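PmoF1 (Methylocystis sp. ATCC 49242, PDB 6P1E) binds copper through its PCu(A)C domain and probably serves as a copper chaperone in this methane-oxidizing bacterium. Local coordinates at residues L70-K74 and Q75-L79. Sequence-based numbering, arbitrary orientation.
Sequences LLPPK and QKITL
One face of the Q75 side-chain amide lies over the CB-CG edge of the P72 ring. The two planes are steeply inclined, not stacked flat. CB of P72 makes the closest approach, 3.7 Å from Q75 NE2. In Q75, CG stands beside the backbone N, anti to the carbonyl carbon (chi1 -71°). The chain then runs extended, which brings the amide to the CB side of the proline. At the NE2 end, a water near the amide plane accepts from Q75 NE2 at 3.0 Å and donates to P73 O at 2.7 Å. This bridge may limit rotation of the amide.

The backbone makes a type II beta turn from P72 to Q75. K74 takes the third position with positive phi (56°), a backbone shape often filled by glycine. The turn has no direct closing hydrogen bond, since P72 O and Q75 N stand 3.5 Å apart. A second water bridges the two arms instead. It donates to P72 O at 2.9 Å and more weakly to Q75 O.

Behind the turn the contact is mostly apolar. The CB of I77 points toward 70-74. Its CG1, beside the backbone N, meets L71 CD2 at 3.8 Å, and the two side chains meet at a slant. CG1 also rests near the carbonyl oxygen L70 O. I77 CD1 reaches P72 CD more loosely, almost at right angles.

No hydrogen bond joins 70-71 to 75-79 directly. Each arm pairs elsewhere, 69-71 with strand 41-47 and 75-91 with strand 27-35, consistent with a crossing between the two layers of a cupredoxin-like sandwich. N35 ties both arms, through ND2 to L71 O and through its backbone to Q75, while K74 NZ bonds to N36 O. I77, its side chain about 9 Å from a copper ion, pairs with I33 next to the copper ligand H34, and T78 packs on W16 of the second subunit.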
loop_
_atom_site.group_PDB
_atom_site.type_symbol
_atom_site.label_atom_id
_atom_site.label_comp_id
_atom_site.label_asym_id
_atom_site.label_seq_id
_atom_site.Cartn_x
_atom_site.Cartn_y
_atom_site.Cartn_z
ATOM N N LEU B 70 17.103 1.366 -3.366
ATOM C CA LEU B 70 17.955 2.185 -2.516
ATOM C C LEU B 70 17.137 2.744 -1.357
ATOM O O LEU B 70 16.009 3.200 -1.543
ATOM C CB LEU B 70 18.595 3.310 -3.326
ATOM C CG LEU B 70 19.372 2.861 -4.571
ATOM C CD1 LEU B 70 20.053 4.048 -5.236
ATOM C CD2 LEU B 70 20.394 1.780 -4.239
ATOM N N LEU B 71 17.720 2.700 -0.164
ATOM C CA LEU B 71 17.039 3.113 1.059
ATOM C C LEU B 71 17.857 4.176 1.784
ATOM O O LEU B 71 18.628 3.862 2.691
ATOM C CB LEU B 71 16.798 1.905 1.969
ATOM C CG LEU B 71 15.975 0.785 1.328
ATOM C CD1 LEU B 71 16.057 -0.488 2.151
ATOM C CD2 LEU B 71 14.528 1.222 1.154
ATOM N N PRO B 72 17.704 5.443 1.373
ATOM C CA PRO B 72 18.447 6.528 2.020
ATOM C C PRO B 72 18.111 6.641 3.503
ATOM O O PRO B 72 17.014 6.257 3.909
ATOM C CB PRO B 72 17.985 7.778 1.260
ATOM C CG PRO B 72 17.445 7.277 -0.031
ATOM C CD PRO B 72 16.871 5.929 0.260
ATOM N N PRO B 73 19.049 7.159 4.309
ATOM C CA PRO B 73 18.802 7.286 5.748
ATOM C C PRO B 73 17.653 8.241 6.051
ATOM O O PRO B 73 17.466 9.221 5.329
ATOM C CB PRO B 73 20.126 7.835 6.290
ATOM C CG PRO B 73 20.783 8.485 5.125
ATOM C CD PRO B 73 20.365 7.700 3.922
ATOM N N LYS B 74 16.889 7.937 7.095
ATOM C CA LYS B 74 15.823 8.815 7.561
ATOM C C LYS B 74 14.829 9.133 6.452
ATOM O O LYS B 74 14.311 10.250 6.366
ATOM C CB LYS B 74 16.416 10.104 8.135
ATOM C CG LYS B 74 17.383 9.867 9.285
ATOM C CD LYS B 74 16.705 9.166 10.456
ATOM C CE LYS B 74 17.618 9.089 11.668
ATOM N NZ LYS B 74 16.953 8.446 12.834
ATOM N N GLN B 75 14.585 8.143 5.599
ATOM C CA GLN B 75 13.607 8.259 4.527
ATOM C C GLN B 75 12.814 6.974 4.395
ATOM O O GLN B 75 13.223 5.919 4.883
ATOM C CB GLN B 75 14.278 8.595 3.192
ATOM C CG GLN B 75 14.825 10.011 3.113
ATOM C CD GLN B 75 15.133 10.433 1.688
ATOM O OE1 GLN B 75 14.330 10.221 0.779
ATOM N NE2 GLN B 75 16.294 11.043 1.488
ATOM N N LYS B 76 11.672 7.078 3.728
ATOM C CA LYS B 76 10.831 5.929 3.448
ATOM C C LYS B 76 10.688 5.785 1.941
ATOM O O LYS B 76 10.737 6.776 1.210
ATOM C CB LYS B 76 9.465 6.090 4.110
ATOM C CG LYS B 76 8.709 7.319 3.638
ATOM C CD LYS B 76 7.849 7.924 4.735
ATOM C CE LYS B 76 7.285 9.273 4.300
ATOM N NZ LYS B 76 6.074 9.683 5.069
ATOM N N ILE B 77 10.523 4.547 1.487
ATOM C CA ILE B 77 10.348 4.248 0.071
ATOM C C ILE B 77 9.100 3.402 -0.112
ATOM O O ILE B 77 8.884 2.430 0.614
ATOM C CB ILE B 77 11.561 3.501 -0.521
ATOM C CG1 ILE B 77 12.849 4.304 -0.308
ATOM C CG2 ILE B 77 11.342 3.214 -2.007
ATOM C CD1 ILE B 77 12.892 5.639 -1.040
ATOM N N THR B 78 8.292 3.775 -1.098
ATOM C CA THR B 78 7.091 3.028 -1.441
ATOM C C THR B 78 7.295 2.137 -2.641
ATOM O O THR B 78 7.676 2.609 -3.714
ATOM C CB THR B 78 5.924 3.957 -1.773
ATOM O OG1 THR B 78 5.823 4.970 -0.776
ATOM C CG2 THR B 78 4.615 3.183 -1.863
ATOM N N LEU B 79 7.037 0.849 -2.455
ATOM C CA LEU B 79 6.870 -0.057 -3.577
ATOM C C LEU B 79 5.371 -0.219 -3.779
ATOM O O LEU B 79 4.680 -0.751 -2.912
ATOM C CB LEU B 79 7.544 -1.408 -3.329
ATOM C CG LEU B 79 9.013 -1.381 -2.890
ATOM C CD1 LEU B 79 9.575 -2.800 -2.859
ATOM C CD2 LEU B 79 9.861 -0.479 -3.775
HETATM O O HOH W 1 14.855 4.863 2.624
HETATM O O HOH W 2 18.538 10.920 3.459
#